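Local structure of transcription initiation factor TFIID subunit 5 (Encephalitozoon cuniculi, 2J4B) at residues Ser14-Ile19 / Pro32-Leu37; Lys73-Ile78 / Asn87-Thr92; Tyr98-Gly103 / Leu130-Tyr135. The protein is a probable component of the TFIID and SAGA complexes that mediates regulation of RNA polymerase II transcription; this chain is its N-terminal domain. All blocks are in the same frame, centred on the assembly; numbering follows the deposited sequence.

Interaction 1. Residues Ser14-Ile19 / Pro32-Leu37; sequences SLKTWI and PLLYPL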
# COMPACT_ATOMS: atom_id res chain seq x y z
N SER A 14 -10.74 -1.12 -4.58
CA SER A 14 -11.56 -2.31 -4.33
C SER A 14 -11.18 -3.00 -3.00
O SER A 14 -12.05 -3.49 -2.28
CB SER A 14 -11.44 -3.27 -5.52
OG SER A 14 -11.48 -4.62 -5.09
N LEU A 15 -9.89 -3.00 -2.69
CA LEU A 15 -9.42 -3.41 -1.37
C LEU A 15 -9.88 -2.43 -0.30
O LEU A 15 -10.43 -2.83 0.71
CB LEU A 15 -7.90 -3.49 -1.36
CG LEU A 15 -7.26 -3.78 0.00
CD1 LEU A 15 -7.77 -5.09 0.61
CD2 LEU A 15 -5.75 -3.77 -0.15
N LYS A 16 -9.65 -1.15 -0.52
CA LYS A 16 -10.10 -0.12 0.41
C LYS A 16 -11.59 -0.27 0.75
O LYS A 16 -11.97 -0.18 1.91
CB LYS A 16 -9.84 1.27 -0.17
CG LYS A 16 -10.21 2.41 0.75
CD LYS A 16 -9.92 3.76 0.09
CE LYS A 16 -10.70 4.87 0.75
NZ LYS A 16 -10.63 6.13 -0.03
N THR A 17 -12.42 -0.49 -0.26
CA THR A 17 -13.86 -0.58 -0.07
C THR A 17 -14.26 -1.84 0.71
O THR A 17 -15.25 -1.84 1.46
CB THR A 17 -14.59 -0.57 -1.43
OG1 THR A 17 -14.16 0.57 -2.18
CG2 THR A 17 -16.09 -0.56 -1.24
N TRP A 18 -13.49 -2.91 0.52
CA TRP A 18 -13.74 -4.17 1.21
C TRP A 18 -13.38 -4.01 2.68
O TRP A 18 -14.17 -4.36 3.56
CB TRP A 18 -12.93 -5.29 0.56
CG TRP A 18 -13.03 -6.61 1.26
CD1 TRP A 18 -14.02 -7.53 1.13
CD2 TRP A 18 -12.06 -7.16 2.17
NE1 TRP A 18 -13.75 -8.62 1.92
CE2 TRP A 18 -12.55 -8.42 2.57
CE3 TRP A 18 -10.84 -6.71 2.69
CZ2 TRP A 18 -11.86 -9.25 3.47
CZ3 TRP A 18 -10.15 -7.52 3.58
CH2 TRP A 18 -10.67 -8.78 3.96
N ILE A 19 -12.20 -3.47 2.95
CA ILE A 19 -11.76 -3.21 4.33
C ILE A 19 -12.76 -2.36 5.12
O ILE A 19 -13.21 -2.75 6.19
CB ILE A 19 -10.43 -2.47 4.36
CG1 ILE A 19 -9.31 -3.37 3.83
CG2 ILE A 19 -10.14 -1.94 5.78
CD1 ILE A 19 -8.01 -2.67 3.63
N PRO A 32 -3.75 -0.61 8.30
CA PRO A 32 -2.32 -0.33 8.10
C PRO A 32 -1.80 -0.79 6.74
O PRO A 32 -0.80 -0.27 6.26
CB PRO A 32 -1.64 -1.12 9.22
CG PRO A 32 -2.69 -1.25 10.28
CD PRO A 32 -4.00 -1.39 9.52
N LEU A 33 -2.50 -1.74 6.13
CA LEU A 33 -2.11 -2.28 4.84
C LEU A 33 -2.20 -1.25 3.72
O LEU A 33 -1.46 -1.33 2.75
CB LEU A 33 -2.99 -3.49 4.51
CG LEU A 33 -2.75 -4.17 3.15
CD1 LEU A 33 -1.28 -4.59 2.92
CD2 LEU A 33 -3.66 -5.38 2.97
N LEU A 34 -3.12 -0.29 3.81
CA LEU A 34 -3.30 0.65 2.71
C LEU A 34 -2.15 1.65 2.54
O LEU A 34 -1.94 2.15 1.43
CB LEU A 34 -4.62 1.39 2.81
CG LEU A 34 -5.90 0.55 2.81
CD1 LEU A 34 -7.13 1.48 3.02
CD2 LEU A 34 -6.04 -0.36 1.55
N TYR A 35 -1.40 1.95 3.60
CA TYR A 35 -0.35 2.98 3.51
C TYR A 35 0.84 2.56 2.67
O TYR A 35 1.20 3.28 1.72
CB TYR A 35 0.15 3.42 4.89
CG TYR A 35 1.33 4.39 4.79
CD1 TYR A 35 1.19 5.62 4.17
CD2 TYR A 35 2.57 4.06 5.29
CE1 TYR A 35 2.23 6.49 4.08
CE2 TYR A 35 3.63 4.93 5.21
CZ TYR A 35 3.46 6.16 4.61
OH TYR A 35 4.52 7.04 4.51
N PRO A 36 1.49 1.43 3.02
CA PRO A 36 2.58 0.91 2.18
C PRO A 36 2.12 0.55 0.77
O PRO A 36 2.84 0.80 -0.18
CB PRO A 36 3.06 -0.33 2.94
CG PRO A 36 1.95 -0.68 3.86
CD PRO A 36 1.28 0.59 4.21
N LEU A 37 0.93 -0.01 0.62
CA LEU A 37 0.41 -0.29 -0.70
C LEU A 37 0.27 1.00 -1.53
O LEU A 37 0.63 1.04 -2.71
CB LEU A 37 -0.95 -0.96 -0.59
CG LEU A 37 -1.66 -1.26 -1.91
CD1 LEU A 37 -0.73 -1.89 -2.98
CD2 LEU A 37 -2.89 -2.16 -1.62
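Leu34 pushes its two methyl groups in among three side chains of residues 14-19, and the contact is tight here. CD2 of Leu34 meets CD1 of Ile19 tip to tip at 3.7 Å, and the same methyl also lies 3.8 Å from CD2 of Leu15. Because CG of Leu34 stands anti to the carbonyl carbon (chi1 -60°), the fork is directed toward the facing helix. Leu15 slides past it in the opposite direction, its CG anti to the backbone N (chi1 175°), and its CD2 goes further in. There it approaches CD2 of Leu37 at 3.6 Å and, somewhat more loosely, CD2 of Leu33 at 4.1 Å. Branched aliphatic chains suit this place: their methyls interleave, and they bring no polar group that would have to be satisfied in the buried interior.

The side next to Lys16 is different. Its aliphatic stem crosses Leu34 at about a right angle, CG resting 3.9 Å from CD1 of Leu34, and the extended chain then leads the amine away from the contact to a salt bridge with Asp64. A lysine thus gives its methylenes to the apolar layer while its charge stays at the more exposed margin.

The joint packs helix 8-21 against helix 34-47 in the largely helical NTD2 domain. Helices 104-116 and 120-129 close over the same core, with Leu110 touching Leu15 and Leu33, and Ile122 touching Leu15 and Leu37; strand 98-103 adds Leu100 against Leu33.

Interaction 2. Residues Lys73-Ile78 / Asn87-Thr92; sequences KQFESI and NNFAYT
Phe89 reaches across from residues 87-92 and lodges its ring between Gln74, Phe75 and Ile78, its CG set between the backbone N and the carbonyl carbon (chi1 77°), which turns the ring toward them. At the root, its CB lies 4.0 Å from NE2 of Gln74. Ring atoms CG, CD2 and CE2 pass beneath that same amide nitrogen, which stands over one face of the ring; CG is 3.4 Å from it. Along the other side of the ring, CD1 comes 3.4 Å from CE1 of Phe75, and CE1 borders the same ring. CZ, the tip, lies close to CD1 of Ile78 and to the backbone O of Gln74, while CB of Gln74 sits over the ring face 3.8 Å from its centroid in a CH-pi contact. Glutamine fits here because its methylenes can lie on the ring face while the amide suits the exposed edge of the contact.

The two phenylalanines form an offset edge-to-face pair, the edge of Phe89 turned to the face of Phe75, with centroids 4.9 Å apart and planes at 60°. This packing joins helix 69-75 to helix 88-95, which the short helix 81-86 of the NTD2 domain separates in the chain. A type I turn from Phe75 to Ile78, closed by Ile78 N to Phe75 O at 2.8 Å, brings Ile78 round so that its CD1 meets the small CB of Ala90. Further inside, Phe75 meets the ring of Phe43 and touches Ile39 of helix 34-47, as well as Phe58 of helix 51-61.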
# COMPACT_ATOMS: atom_id res chain seq x y z
N LYS A 73 3.92 14.19 3.34
CA LYS A 73 4.45 15.44 2.81
C LYS A 73 5.92 15.34 2.40
O LYS A 73 6.39 16.15 1.61
CB LYS A 73 4.27 16.58 3.82
CG LYS A 73 4.57 17.96 3.23
CD LYS A 73 4.45 19.07 4.27
CE LYS A 73 4.83 20.40 3.66
NZ LYS A 73 6.17 20.34 2.98
N GLN A 74 6.64 14.36 2.93
CA GLN A 74 7.98 14.07 2.40
C GLN A 74 7.88 13.52 0.97
O GLN A 74 8.66 13.90 0.09
CB GLN A 74 8.74 13.09 3.30
CG GLN A 74 9.63 13.74 4.36
CD GLN A 74 10.49 12.72 5.09
OE1 GLN A 74 10.00 11.98 5.94
NE2 GLN A 74 11.77 12.65 4.74
N PHE A 75 6.92 12.63 0.73
CA PHE A 75 6.74 12.02 -0.59
C PHE A 75 6.09 12.95 -1.61
O PHE A 75 6.30 12.81 -2.80
CB PHE A 75 5.91 10.75 -0.49
CG PHE A 75 6.55 9.66 0.29
CD1 PHE A 75 7.71 9.06 -0.15
CD2 PHE A 75 5.97 9.18 1.45
CE1 PHE A 75 8.28 8.03 0.57
CE2 PHE A 75 6.54 8.17 2.15
CZ PHE A 75 7.69 7.59 1.72
N GLU A 76 5.27 13.88 -1.14
CA GLU A 76 4.63 14.87 -2.01
C GLU A 76 5.59 15.48 -3.05
O GLU A 76 5.19 15.70 -4.19
CB GLU A 76 4.01 15.98 -1.15
CG GLU A 76 3.72 17.27 -1.88
CD GLU A 76 3.53 18.43 -0.93
OE1 GLU A 76 2.60 18.36 -0.09
OE2 GLU A 76 4.30 19.41 -1.02
N SER A 77 6.84 15.73 -2.65
CA SER A 77 7.82 16.38 -3.53
C SER A 77 8.58 15.40 -4.41
O SER A 77 9.45 15.81 -5.17
CB SER A 77 8.84 17.18 -2.70
OG SER A 77 9.94 16.37 -2.25
N ILE A 78 8.26 14.11 -4.32
CA ILE A 78 8.91 13.08 -5.11
C ILE A 78 8.08 12.71 -6.34
O ILE A 78 7.14 11.93 -6.22
CB ILE A 78 9.11 11.81 -4.27
CG1 ILE A 78 10.02 12.10 -3.08
CG2 ILE A 78 9.69 10.66 -5.10
CD1 ILE A 78 10.13 10.94 -2.14
N ASN A 87 16.51 10.75 -2.58
CA ASN A 87 15.90 10.86 -1.26
C ASN A 87 15.83 9.48 -0.61
O ASN A 87 15.09 8.58 -1.07
CB ASN A 87 14.50 11.46 -1.39
CG ASN A 87 14.54 12.89 -1.89
OD1 ASN A 87 14.78 13.82 -1.11
ND2 ASN A 87 14.30 13.07 -3.19
N ASN A 88 16.61 9.30 0.46
CA ASN A 88 16.82 7.98 1.04
C ASN A 88 15.61 7.44 1.77
O ASN A 88 15.44 6.23 1.88
CB ASN A 88 18.04 7.97 1.95
CG ASN A 88 19.34 7.71 1.20
OD1 ASN A 88 20.41 8.14 1.63
ND2 ASN A 88 19.24 7.02 0.07
N PHE A 89 14.76 8.33 2.26
CA PHE A 89 13.52 7.87 2.85
C PHE A 89 12.66 7.24 1.73
O PHE A 89 11.95 6.28 1.99
CB PHE A 89 12.79 8.99 3.58
CG PHE A 89 12.07 9.93 2.68
CD1 PHE A 89 10.80 9.63 2.19
CD2 PHE A 89 12.67 11.12 2.29
CE1 PHE A 89 10.16 10.49 1.33
CE2 PHE A 89 12.02 12.00 1.43
CZ PHE A 89 10.77 11.69 0.95
N ALA A 90 12.75 7.75 0.51
CA ALA A 90 12.00 7.17 -0.63
C ALA A 90 12.66 5.90 -1.17
O ALA A 90 11.96 4.94 -1.52
CB ALA A 90 11.84 8.18 -1.74
N TYR A 91 13.99 5.90 -1.24
CA TYR A 91 14.75 4.75 -1.72
C TYR A 91 14.62 3.59 -0.77
O TYR A 91 14.36 2.47 -1.18
CB TYR A 91 16.23 5.12 -1.88
CG TYR A 91 17.09 4.05 -2.53
CD1 TYR A 91 17.12 3.90 -3.90
CD2 TYR A 91 17.87 3.20 -1.76
CE1 TYR A 91 17.90 2.92 -4.50
CE2 TYR A 91 18.67 2.22 -2.35
CZ TYR A 91 18.68 2.09 -3.71
OH TYR A 91 19.47 1.11 -4.27
N THR A 92 14.82 3.88 0.51
CA THR A 92 14.71 2.85 1.54
C THR A 92 13.33 2.23 1.53
O THR A 92 13.19 1.02 1.64
CB THR A 92 14.99 3.42 2.92
OG1 THR A 92 16.37 3.74 3.02
CG2 THR A 92 14.64 2.40 3.99

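Interaction 3. Residues Tyr98-Gly103 / Leu130-Tyr135; sequences YHLSMG and LDIKVY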
# COMPACT_ATOMS: atom_id res chain seq x y z
N TYR A 98 8.43 -3.35 4.56
CA TYR A 98 7.55 -2.66 5.50
C TYR A 98 6.83 -3.71 6.34
O TYR A 98 6.25 -4.67 5.82
CB TYR A 98 6.55 -1.76 4.75
CG TYR A 98 5.77 -0.82 5.64
CD1 TYR A 98 4.65 -1.26 6.33
CD2 TYR A 98 6.13 0.52 5.77
CE1 TYR A 98 3.94 -0.42 7.13
CE2 TYR A 98 5.40 1.37 6.58
CZ TYR A 98 4.30 0.89 7.25
OH TYR A 98 3.56 1.72 8.04
N HIS A 99 6.91 -3.52 7.66
CA HIS A 99 6.44 -4.46 8.65
C HIS A 99 5.02 -4.13 9.12
O HIS A 99 4.72 -2.98 9.43
CB HIS A 99 7.37 -4.44 9.84
CG HIS A 99 8.69 -5.09 9.60
ND1 HIS A 99 9.69 -4.50 8.84
CD2 HIS A 99 9.20 -6.27 10.03
CE1 HIS A 99 10.74 -5.30 8.80
NE2 HIS A 99 10.47 -6.38 9.51
N LEU A 100 4.16 -5.16 9.16
CA LEU A 100 2.80 -5.05 9.67
C LEU A 100 2.57 -6.22 10.63
O LEU A 100 3.26 -7.23 10.56
CB LEU A 100 1.78 -5.11 8.53
CG LEU A 100 1.83 -4.03 7.42
CD1 LEU A 100 1.18 -4.51 6.16
CD2 LEU A 100 1.20 -2.70 7.86
N SER A 101 1.62 -6.07 11.55
CA SER A 101 1.20 -7.18 12.39
C SER A 101 -0.29 -7.37 12.21
O SER A 101 -1.04 -6.40 12.10
CB SER A 101 1.51 -6.89 13.86
OG SER A 101 0.57 -5.97 14.40
N MET A 102 -0.70 -8.63 12.15
CA MET A 102 -2.10 -9.01 11.92
C MET A 102 -2.49 -10.22 12.75
O MET A 102 -1.67 -11.08 12.98
CB MET A 102 -2.31 -9.41 10.46
CG MET A 102 -2.24 -8.28 9.51
SD MET A 102 -2.96 -8.67 7.91
CE MET A 102 -2.38 -7.21 7.04
N GLY A 103 -3.75 -10.28 13.16
CA GLY A 103 -4.30 -11.48 13.77
C GLY A 103 -4.49 -12.52 12.69
O GLY A 103 -4.55 -12.19 11.50
N LEU A 130 6.22 -6.57 1.78
CA LEU A 130 5.63 -6.49 3.10
C LEU A 130 6.06 -7.64 3.98
O LEU A 130 6.21 -8.76 3.53
CB LEU A 130 4.11 -6.46 3.04
CG LEU A 130 3.49 -5.27 2.33
CD1 LEU A 130 1.99 -5.26 2.53
CD2 LEU A 130 4.14 -4.02 2.86
N ASP A 131 6.25 -7.34 5.25
CA ASP A 131 6.72 -8.31 6.20
C ASP A 131 5.68 -8.45 7.28
O ASP A 131 5.71 -7.71 8.28
CB ASP A 131 8.04 -7.83 6.77
CG ASP A 131 8.69 -8.86 7.59
OD1 ASP A 131 7.98 -9.80 7.99
OD2 ASP A 131 9.92 -8.74 7.81
N ILE A 132 4.74 -9.38 7.08
CA ILE A 132 3.56 -9.50 7.94
C ILE A 132 3.79 -10.58 9.01
O ILE A 132 3.96 -11.74 8.70
CB ILE A 132 2.29 -9.85 7.14
CG1 ILE A 132 2.06 -8.83 6.00
CG2 ILE A 132 1.06 -9.91 8.05
CD1 ILE A 132 0.83 -9.14 5.09
N LYS A 133 3.79 -10.17 10.28
CA LYS A 133 3.77 -11.09 11.39
C LYS A 133 2.34 -11.50 11.74
O LYS A 133 1.56 -10.67 12.21
CB LYS A 133 4.42 -10.48 12.61
CG LYS A 133 4.34 -11.39 13.84
CD LYS A 133 5.16 -10.88 14.97
CE LYS A 133 4.61 -11.38 16.28
NZ LYS A 133 4.37 -12.83 16.21
N VAL A 134 2.01 -12.77 11.53
CA VAL A 134 0.64 -13.25 11.75
C VAL A 134 0.54 -13.82 13.16
O VAL A 134 1.11 -14.87 13.44
CB VAL A 134 0.22 -14.31 10.69
CG1 VAL A 134 -1.19 -14.84 10.96
CG2 VAL A 134 0.32 -13.74 9.29
N TYR A 135 -0.16 -13.11 14.04
CA TYR A 135 -0.32 -13.55 15.42
C TYR A 135 -1.30 -14.69 15.45
O TYR A 135 -2.42 -14.55 14.95
CB TYR A 135 -0.81 -12.45 16.38
CG TYR A 135 -1.10 -13.03 17.74
CD1 TYR A 135 -0.08 -13.28 18.65
CD2 TYR A 135 -2.38 -13.44 18.09
CE1 TYR A 135 -0.34 -13.87 19.88
CE2 TYR A 135 -2.65 -14.03 19.32
CZ TYR A 135 -1.63 -14.25 20.19
OH TYR A 135 -1.91 -14.84 21.40
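The carbonyl oxygen of Tyr98 is gripped twice by the partner strand: Asp131 N donates a 2.7 Å hydrogen bond to Tyr98 O, and the CA of Leu130 adds a CA-H...O contact to that oxygen at 3.3 Å. Farther along, Leu100 N bonds to Asp131 O and Lys133 N to Leu100 O, then Met102 N to Lys133 O. The series ends with Tyr135 N on Met102 O, 2.7 Å long. As in any parallel pair, Leu100 bonds through its N and O to Asp131 and Lys133, the residues flanking its partner Ile132; the strand directions differ by 23°. They form the two-stranded sheet of a beta-alpha-beta crossover in which two helices, 104-116 and 120-129, link strand 98-103 to strand 130-135.

One face of the sheet is apolar and turns to the helices. There CD1 of Leu100 meets CD1 of Leu130 at 3.8 Å, and the extended Met102 lays its CG 4.0 Å from CG2 of Ile132; Leu33, Pro36 and Leu110 pack on this side. The other face bears His99, Ser101, Asp131, Lys133 and Tyr135, polar residues suited to a more exposed surface. Here His99 and Asp131 run alongside each other, with CB of Asp131 over the imidazole face, 3.9 Å from its centroid. CG of Asp131 stands anti to the backbone N (chi1 -171°), which takes the carboxylate along the ring. NE2 of His99 is near OD2 of Asp131, but the angle is too poor for a hydrogen bond, although a carboxylate so close would tend to favour a protonated ring. At the far end, Gly103 N bonds to Asp29, and Gly103 is the N-cap of helix 104-116.

The interactions follow one another along the chain: interaction 1 closes before interaction 2 opens, and interaction 2 before interaction 3. Helix 34-47 connects them in space. Tyr35, in its first turn, touches Phe75 of interaction 2 through its hydroxyl and Tyr98 of interaction 3 through its ring, while Leu33 and Pro32 pack on Leu130 and Leu100. The centres of interactions 1 and 3 are about 14 Å apart, and those of interactions 1 and 2 about 21 Å. Interactions 2 and 3 do not touch, their nearest atoms being about 7 Å apart, yet helix 88-95 is followed by strand 98-103. Helical core, peripheral helix pair and small sheet are consistent with a single compact unit built around helix 34-47.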